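Local coordinates for protein mRNA interferase (Mycobacterium tuberculosis, PDB 6L2A) that probably acts as the toxin of a type II toxin-antitoxin pair, an RNA endonuclease of the PemK/MazF family, at residues Gly9-Val14 with Gly100-Ala105; Gly48-Val53 with Ile90-Leu95; Val53-Asn58 with Cys80-Glu85. The protein carries 6 engineered substitutions. One frame throughout, in Å; residues are numbered along the deposited sequence.

Contact 1: Gly9-Val14 with Gly100-Ala105; sequences GEIWQV and GRVSAA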
loop_
_atom_site.group_PDB
_atom_site.type_symbol
_atom_site.label_atom_id
_atom_site.label_comp_id
_atom_site.label_asym_id
_atom_site.label_seq_id
_atom_site.Cartn_x
_atom_site.Cartn_y
_atom_site.Cartn_z
ATOM N N GLY A 9 3.174 1.847 -13.354
ATOM C CA GLY A 9 3.365 0.710 -14.227
ATOM C C GLY A 9 4.808 0.418 -14.572
ATOM O O GLY A 9 5.098 -0.669 -15.087
ATOM N N GLU A 10 5.720 1.348 -14.305
ATOM C CA GLU A 10 7.133 1.080 -14.516
ATOM C C GLU A 10 7.657 0.118 -13.459
ATOM O O GLU A 10 7.175 0.078 -12.324
ATOM C CB GLU A 10 7.943 2.375 -14.473
ATOM C CG GLU A 10 7.733 3.293 -15.659
ATOM C CD GLU A 10 8.696 4.462 -15.660
ATOM O OE1 GLU A 10 8.950 5.019 -16.746
ATOM O OE2 GLU A 10 9.198 4.826 -14.574
ATOM N N ILE A 11 8.663 -0.662 -13.847
ATOM C CA ILE A 11 9.334 -1.597 -12.951
ATOM C C ILE A 11 10.691 -1.012 -12.599
ATOM O O ILE A 11 11.509 -0.739 -13.486
ATOM C CB ILE A 11 9.475 -2.988 -13.584
ATOM C CG1 ILE A 11 8.095 -3.543 -13.920
ATOM C CG2 ILE A 11 10.221 -3.933 -12.646
ATOM C CD1 ILE A 11 8.141 -4.816 -14.687
ATOM N N TRP A 12 10.929 -0.818 -11.306
ATOM C CA TRP A 12 12.161 -0.239 -10.804
ATOM C C TRP A 12 12.825 -1.194 -9.824
ATOM O O TRP A 12 12.153 -1.925 -9.092
ATOM C CB TRP A 12 11.905 1.099 -10.098
ATOM C CG TRP A 12 11.662 2.251 -11.015
ATOM C CD1 TRP A 12 10.593 2.431 -11.842
ATOM C CD2 TRP A 12 12.500 3.399 -11.185
ATOM N NE1 TRP A 12 10.719 3.614 -12.527
ATOM C CE2 TRP A 12 11.881 4.230 -12.140
ATOM C CE3 TRP A 12 13.718 3.803 -10.626
ATOM C CZ2 TRP A 12 12.437 5.441 -12.549
ATOM C CZ3 TRP A 12 14.269 5.007 -11.034
ATOM C CH2 TRP A 12 13.628 5.812 -11.986
ATOM N N GLN A 13 14.153 -1.181 -9.820
ATOM C CA GLN A 13 14.902 -1.760 -8.717
ATOM C C GLN A 13 14.840 -0.793 -7.543
ATOM O O GLN A 13 15.140 0.394 -7.696
ATOM C CB GLN A 13 16.351 -2.026 -9.126
ATOM C CG GLN A 13 17.147 -2.848 -8.124
ATOM C CD GLN A 13 16.799 -4.328 -8.164
ATOM O OE1 GLN A 13 15.864 -4.745 -8.851
ATOM N NE2 GLN A 13 17.563 -5.131 -7.432
ATOM N N VAL A 14 14.417 -1.287 -6.379
ATOM C CA VAL A 14 14.187 -0.429 -5.226
ATOM C C VAL A 14 14.873 -1.025 -4.005
ATOM O O VAL A 14 15.117 -2.231 -3.922
ATOM C CB VAL A 14 12.682 -0.214 -4.938
ATOM C CG1 VAL A 14 11.979 0.357 -6.157
ATOM C CG2 VAL A 14 12.026 -1.514 -4.499
ATOM N N GLY A 100 12.046 -1.715 -16.473
ATOM C CA GLY A 100 11.148 -1.843 -17.600
ATOM C C GLY A 100 9.751 -1.369 -17.268
ATOM O O GLY A 100 9.575 -0.419 -16.500
ATOM N N ARG A 101 8.747 -2.035 -17.829
ATOM C CA ARG A 101 7.367 -1.605 -17.677
ATOM C C ARG A 101 6.452 -2.801 -17.865
ATOM O O ARG A 101 6.731 -3.676 -18.689
ATOM C CB ARG A 101 7.030 -0.516 -18.698
ATOM C CG ARG A 101 5.788 0.290 -18.410
ATOM C CD ARG A 101 5.435 1.109 -19.637
ATOM N NE ARG A 101 5.798 0.396 -20.863
ATOM C CZ ARG A 101 4.956 -0.362 -21.559
ATOM N NH1 ARG A 101 3.700 -0.499 -21.154
ATOM N NH2 ARG A 101 5.365 -0.978 -22.661
ATOM N N VAL A 102 5.365 -2.840 -17.103
ATOM C CA VAL A 102 4.320 -3.823 -17.363
ATOM C C VAL A 102 3.421 -3.293 -18.472
ATOM O O VAL A 102 3.297 -2.080 -18.675
ATOM C CB VAL A 102 3.516 -4.146 -16.086
ATOM C CG1 VAL A 102 4.456 -4.515 -14.944
ATOM C CG2 VAL A 102 2.618 -2.976 -15.695
ATOM N N SER A 103 2.800 -4.206 -19.214
ATOM C CA SER A 103 1.884 -3.784 -20.261
ATOM C C SER A 103 0.622 -3.183 -19.647
ATOM O O SER A 103 0.343 -3.342 -18.454
ATOM C CB SER A 103 1.520 -4.961 -21.167
ATOM O OG SER A 103 0.720 -5.903 -20.474
ATOM N N ALA A 104 -0.148 -2.481 -20.480
ATOM C CA ALA A 104 -1.385 -1.884 -19.989
ATOM C C ALA A 104 -2.378 -2.946 -19.529
ATOM O O ALA A 104 -3.179 -2.696 -18.620
ATOM C CB ALA A 104 -2.008 -0.997 -21.067
ATOM N N ALA A 105 -2.343 -4.135 -20.137
ATOM C CA ALA A 105 -3.224 -5.211 -19.694
ATOM C C ALA A 105 -2.781 -5.764 -18.345
ATOM O O ALA A 105 -3.617 -6.071 -17.487
ATOM C CB ALA A 105 -3.270 -6.319 -20.746
#

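Contact 2: Gly48-Val53 with Ile90-Leu95; sequences GVITVV and IATAAL. Engineered in segment 90-95: A93 (natural residue Glu), A94 (natural residue Arg).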
loop_
_atom_site.group_PDB
_atom_site.type_symbol
_atom_site.label_atom_id
_atom_site.label_comp_id
_atom_site.label_asym_id
_atom_site.label_seq_id
_atom_site.Cartn_x
_atom_site.Cartn_y
_atom_site.Cartn_z
ATOM N N GLY A 48 9.901 12.724 -1.787
ATOM C CA GLY A 48 8.533 12.311 -1.596
ATOM C C GLY A 48 8.398 10.794 -1.603
ATOM O O GLY A 48 9.331 10.056 -1.892
ATOM N N VAL A 49 7.181 10.360 -1.263
ATOM C CA VAL A 49 6.853 8.939 -1.184
ATOM C C VAL A 49 6.293 8.463 -2.516
ATOM O O VAL A 49 5.450 9.124 -3.132
ATOM C CB VAL A 49 5.855 8.662 -0.044
ATOM C CG1 VAL A 49 6.569 8.614 1.293
ATOM C CG2 VAL A 49 4.754 9.708 -0.031
ATOM N N ILE A 50 6.776 7.306 -2.958
ATOM C CA ILE A 50 6.208 6.543 -4.062
ATOM C C ILE A 50 5.668 5.249 -3.475
ATOM O O ILE A 50 6.198 4.735 -2.486
ATOM C CB ILE A 50 7.257 6.255 -5.163
ATOM C CG1 ILE A 50 7.988 7.542 -5.544
ATOM C CG2 ILE A 50 6.614 5.630 -6.393
ATOM C CD1 ILE A 50 7.097 8.577 -6.191
ATOM N N THR A 51 4.601 4.724 -4.069
ATOM C CA THR A 51 4.028 3.461 -3.632
ATOM C C THR A 51 4.325 2.399 -4.681
ATOM O O THR A 51 4.094 2.620 -5.873
ATOM C CB THR A 51 2.524 3.593 -3.395
ATOM O OG1 THR A 51 2.295 4.569 -2.371
ATOM C CG2 THR A 51 1.948 2.268 -2.949
ATOM N N VAL A 52 4.861 1.260 -4.237
ATOM C CA VAL A 52 5.320 0.214 -5.138
ATOM C C VAL A 52 4.746 -1.130 -4.714
ATOM O O VAL A 52 4.371 -1.342 -3.559
ATOM C CB VAL A 52 6.862 0.130 -5.201
ATOM C CG1 VAL A 52 7.450 1.447 -5.691
ATOM C CG2 VAL A 52 7.430 -0.251 -3.838
ATOM N N VAL A 53 4.696 -2.043 -5.677
ATOM C CA VAL A 53 4.281 -3.426 -5.455
ATOM C C VAL A 53 5.465 -4.336 -5.764
ATOM O O VAL A 53 5.904 -4.406 -6.921
ATOM C CB VAL A 53 3.055 -3.776 -6.311
ATOM C CG1 VAL A 53 2.833 -5.270 -6.339
ATOM C CG2 VAL A 53 1.822 -3.065 -5.770
ATOM N N ILE A 90 7.734 4.018 -0.349
ATOM C CA ILE A 90 9.160 4.232 -0.169
ATOM C C ILE A 90 9.489 5.669 -0.538
ATOM O O ILE A 90 8.742 6.340 -1.252
ATOM C CB ILE A 90 10.007 3.258 -1.015
ATOM C CG1 ILE A 90 9.657 3.408 -2.496
ATOM C CG2 ILE A 90 9.787 1.823 -0.559
ATOM C CD1 ILE A 90 10.563 2.614 -3.425
ATOM N N ALA A 91 10.626 6.137 -0.035
ATOM C CA ALA A 91 11.155 7.419 -0.467
ATOM C C ALA A 91 11.685 7.308 -1.891
ATOM O O ALA A 91 12.148 6.249 -2.322
ATOM C CB ALA A 91 12.266 7.884 0.474
ATOM N N THR A 92 11.610 8.419 -2.630
ATOM C CA THR A 92 12.218 8.441 -3.958
ATOM C C THR A 92 13.709 8.150 -3.882
ATOM O O THR A 92 14.287 7.614 -4.834
ATOM C CB THR A 92 11.981 9.789 -4.639
ATOM O OG1 THR A 92 12.556 10.837 -3.848
ATOM C CG2 THR A 92 10.496 10.046 -4.816
ATOM N N ALA A 93 14.342 8.481 -2.754
ATOM C CA ALA A 93 15.744 8.137 -2.549
ATOM C C ALA A 93 15.971 6.632 -2.548
ATOM O O ALA A 93 17.114 6.189 -2.700
ATOM C CB ALA A 93 16.246 8.748 -1.240
ATOM N N ALA A 94 14.915 5.837 -2.383
ATOM C CA ALA A 94 15.031 4.387 -2.460
ATOM C C ALA A 94 14.845 3.853 -3.872
ATOM O O ALA A 94 15.054 2.656 -4.093
ATOM C CB ALA A 94 14.018 3.721 -1.522
ATOM N N LEU A 95 14.450 4.698 -4.822
ATOM C CA LEU A 95 14.407 4.310 -6.227
ATOM C C LEU A 95 15.831 4.262 -6.764
ATOM O O LEU A 95 16.537 5.277 -6.756
ATOM C CB LEU A 95 13.563 5.293 -7.035
ATOM C CG LEU A 95 12.043 5.136 -7.023
ATOM C CD1 LEU A 95 11.410 6.161 -7.951
ATOM C CD2 LEU A 95 11.645 3.731 -7.431
HETATM O O HOH W 1 12.691 11.208 -1.269
#

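Contact 3: Val53-Asn58 with Cys80-Glu85; sequences VPVTSN and CKAQAE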
loop_
_atom_site.group_PDB
_atom_site.type_symbol
_atom_site.label_atom_id
_atom_site.label_comp_id
_atom_site.label_asym_id
_atom_site.label_seq_id
_atom_site.Cartn_x
_atom_site.Cartn_y
_atom_site.Cartn_z
ATOM N N VAL A 53 4.696 -2.043 -5.677
ATOM C CA VAL A 53 4.281 -3.426 -5.455
ATOM C C VAL A 53 5.465 -4.336 -5.764
ATOM O O VAL A 53 5.904 -4.406 -6.921
ATOM C CB VAL A 53 3.055 -3.776 -6.311
ATOM C CG1 VAL A 53 2.833 -5.270 -6.339
ATOM C CG2 VAL A 53 1.822 -3.065 -5.770
ATOM N N PRO A 54 6.018 -5.034 -4.773
ATOM C CA PRO A 54 7.199 -5.866 -5.024
ATOM C C PRO A 54 6.896 -7.021 -5.961
ATOM O O PRO A 54 5.766 -7.506 -6.056
ATOM C CB PRO A 54 7.583 -6.374 -3.628
ATOM C CG PRO A 54 6.944 -5.416 -2.681
ATOM C CD PRO A 54 5.675 -4.978 -3.345
ATOM N N VAL A 55 7.941 -7.467 -6.649
ATOM C CA VAL A 55 7.852 -8.495 -7.674
ATOM C C VAL A 55 8.810 -9.622 -7.309
ATOM O O VAL A 55 9.925 -9.369 -6.841
ATOM C CB VAL A 55 8.175 -7.898 -9.061
ATOM C CG1 VAL A 55 8.424 -8.978 -10.068
ATOM C CG2 VAL A 55 7.035 -7.006 -9.523
ATOM N N THR A 56 8.367 -10.866 -7.501
ATOM C CA THR A 56 9.171 -12.039 -7.185
ATOM C C THR A 56 9.156 -13.016 -8.353
ATOM O O THR A 56 8.206 -13.058 -9.138
ATOM C CB THR A 56 8.670 -12.754 -5.919
ATOM O OG1 THR A 56 9.424 -13.957 -5.718
ATOM C CG2 THR A 56 7.199 -13.107 -6.054
ATOM N N SER A 57 10.221 -13.810 -8.451
ATOM C CA SER A 57 10.382 -14.777 -9.529
ATOM C C SER A 57 9.797 -16.145 -9.203
ATOM O O SER A 57 9.827 -17.034 -10.060
ATOM C CB SER A 57 11.865 -14.927 -9.885
ATOM O OG SER A 57 12.640 -15.226 -8.738
ATOM N N ASN A 58 9.273 -16.344 -7.997
ATOM C CA ASN A 58 8.620 -17.598 -7.637
ATOM C C ASN A 58 7.154 -17.506 -8.039
ATOM O O ASN A 58 6.371 -16.800 -7.395
ATOM C CB ASN A 58 8.761 -17.885 -6.145
ATOM C CG ASN A 58 8.190 -19.238 -5.760
ATOM O OD1 ASN A 58 8.290 -20.204 -6.519
ATOM N ND2 ASN A 58 7.574 -19.311 -4.586
ATOM N N CYS A 80 7.539 -13.344 -13.656
ATOM C CA CYS A 80 7.494 -12.947 -12.261
ATOM C C CYS A 80 6.052 -12.638 -11.901
ATOM O O CYS A 80 5.170 -12.599 -12.762
ATOM C CB CYS A 80 8.395 -11.738 -12.001
ATOM S SG CYS A 80 10.172 -12.042 -12.130
ATOM N N LYS A 81 5.804 -12.419 -10.616
ATOM C CA LYS A 81 4.481 -12.006 -10.182
ATOM C C LYS A 81 4.597 -10.789 -9.280
ATOM O O LYS A 81 5.466 -10.727 -8.405
ATOM C CB LYS A 81 3.726 -13.143 -9.467
ATOM C CG LYS A 81 4.368 -13.667 -8.202
ATOM C CD LYS A 81 3.457 -14.687 -7.532
ATOM C CE LYS A 81 3.975 -15.081 -6.160
ATOM N NZ LYS A 81 3.198 -16.211 -5.581
ATOM N N ALA A 82 3.740 -9.804 -9.534
ATOM C CA ALA A 82 3.602 -8.666 -8.641
ATOM C C ALA A 82 2.751 -9.081 -7.450
ATOM O O ALA A 82 1.707 -9.715 -7.620
ATOM C CB ALA A 82 2.964 -7.483 -9.369
ATOM N N GLN A 83 3.201 -8.736 -6.251
ATOM C CA GLN A 83 2.549 -9.146 -5.010
ATOM C C GLN A 83 1.876 -7.920 -4.399
ATOM O O GLN A 83 2.492 -7.177 -3.633
ATOM C CB GLN A 83 3.558 -9.760 -4.049
ATOM C CG GLN A 83 4.354 -10.916 -4.625
ATOM C CD GLN A 83 5.344 -11.481 -3.627
ATOM O OE1 GLN A 83 6.524 -11.130 -3.637
ATOM N NE2 GLN A 83 4.867 -12.357 -2.752
ATOM N N ALA A 84 0.600 -7.714 -4.738
ATOM C CA ALA A 84 -0.123 -6.557 -4.223
ATOM C C ALA A 84 -0.290 -6.603 -2.711
ATOM O O ALA A 84 -0.443 -5.546 -2.087
ATOM C CB ALA A 84 -1.494 -6.440 -4.891
ATOM N N GLU A 85 -0.262 -7.793 -2.107
ATOM C CA GLU A 85 -0.344 -7.887 -0.655
ATOM C C GLU A 85 0.928 -7.408 0.035
ATOM O O GLU A 85 0.927 -7.256 1.260
ATOM C CB GLU A 85 -0.663 -9.327 -0.231
ATOM C CG GLU A 85 0.531 -10.284 -0.172
ATOM C CD GLU A 85 0.972 -10.806 -1.533
ATOM O OE1 GLU A 85 0.497 -10.297 -2.569
ATOM O OE2 GLU A 85 1.799 -11.742 -1.563
HETATM O O HOH W 2 4.575 -18.925 -5.818
#

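Contact 1: Gly9-Val14 with Gly100-Ala105
An antiparallel strand pair joins the first strand of the fold, 10-14, to the end of strand 95-101, just ahead of the C-terminal helix 104-117. I11 and G100 form its hydrogen-bonded pair: I11 N gives a nearly straight bond of 2.8 Å to G100 O, and G100 N returns one of 3.2 Å to I11 O. One step along, E10 faces R101 as a non-hydrogen-bonded pair, and past it V102 N closes on G9 O at 3.0 Å, carrying the ladder one bond beyond the last strand residue. G9 O is further lined by carbon, with V102 CG2 at 3.4 Å and R101 CG at 3.5 Å.

This pairing of the first strand with the last is consistent with closure of the SH3-like barrel expected of MazF toxins. On its buried face I11 has CG1 beside the backbone N (chi1 -60°) and an extended end, which carries CD1 to V102 CG1 at 3.7 Å; the two side chains cross at about a right angle, and L76 and P29 also touch I11. On the face of E10 and R101, W12 NE1 donates in the plane of its ring to E10 OE2 at 2.8 Å, meeting the carboxylate from above its plane, while E10 OE1 forms a salt bridge with R7. With both oxygens engaged, the rotation of the E10 carboxylate is probably restricted. Immediately after V102, S103 takes the N-cap position of helix 104-117.

Contact 2: Gly48-Val53 with Ile90-Leu95
Strand 49-56 and the end of strand 88-91 run antiparallel through a hydrogen-bonded pair, I50 with I90, whose two bonds measure 2.8 Å from I50 N to I90 O and 2.7 Å from I90 N to I50 O. This is a β-ladder of the SH3-like MazF fold, and it ends where the second strand bends into a short 3-10 turn, 92-94. At that bend T92 N still reaches back to G48 O, 2.9 Å away, in a bond bent to 145° at the hydrogen. The turn itself is held by A94 N to A91 O and L95 N to T92 O; A93 and A94 within it are engineered substitutions for Glu and Arg.

I50 and I90 point to the same face of the sheet, where T92 and V52 meet them. I50 sets CG1 against T92 CG2 at 3.6 Å, the two chains crossing at roughly right angles, and L95 CD1 borders the same CG1 more distantly. I90 places its CG1 between backbone N and carbonyl carbon (chi1 58°), from where the extended end swings CD1 over to V52 CG1 at 4.0 Å, again nearly perpendicular. Helix 36-45 covers this apolar patch through A42, which touches both I50 and T92. On the other face, T51 OG1 is hydrogen-bonded to S89 and to H117 of the second subunit, so strand 49-56 also reaches the dimer interface. At the G48 end of the ladder, one water accepts from G48 N and hydrogen-bonds T92 OG1 at 2.6 Å.

Contact 3: Val53-Asn58 with Cys80-Glu85
In T56 a first torsion of 175° turns OG1 away from the backbone N and leaves CG2 between that N and the carbonyl carbon, facing Q83, whose extended side chain (chi2 180°) lays its amide against the methyl. Q83 OE1 lies 3.2 Å from T56 CG2, and the two side chains cross obliquely. K81 arrives by a different route: its CG, set between backbone N and carbonyl carbon (chi1 61°), starts an extended chain that runs alongside the same methyl, K81 CG to T56 CG2 being 3.6 Å, and on past the N58 carbonyl. The ammonium at its end is gripped by K61 O and Q66 OE1, and a water accepts from it while donating weakly to N58 O.

Beneath these polar chains the backbones form an antiparallel ladder of the SH3-like MazF barrel. T56 and K81 are its hydrogen-bonded pair, joined by T56 N to K81 O at 3.0 Å and K81 N to T56 O at 2.9 Å; Q83 N adds a bond of 2.9 Å to P54 O. The opposite face is apolar. V55 straddles its neighbours there, one methyl turned to each: CG1 packs tightly on C80 CB at 3.4 Å, while CG2 rests against A82. V53 CG1 sits 3.3 Å from Q83 O and also touches the A82 methyl, roughly at right angles to the approach of V55 CG2.

L69 of strand 66-69 packs on both V55 and A82, while L114 of helix 104-117 covers V53 and A84. Strand 80-83 pairs with 49-56 on one edge and 66-69 on the other, and the 3-10 turn after it places the backbone E85 O in a hydrogen bond with S89 OG of the second subunit.

In the fold
From the N terminus, the chain lays down strand 10-14, paired first with strand 28-32 and then, in contact 1, with the end of strand 95-101; that long loop encloses both other contacts. Within it, strand 49-56 serves two partners in turn. Its first half meets strand 88-91 in contact 2, and its second half meets strand 80-83 in contact 3, the shorter closure lying within the longer, with V53 common to both. None of the three loops crosses another. Contacts 1 and 2 also touch directly, as V14 packs on I90 and L95, whereas contacts 1 and 3 remain about 5 Å apart at their nearest atoms. Contact 1 thus joins the first strand to the last, while contacts 2 and 3 attach strands 88-91 and 80-83 to strand 49-56, all in one curled sheet.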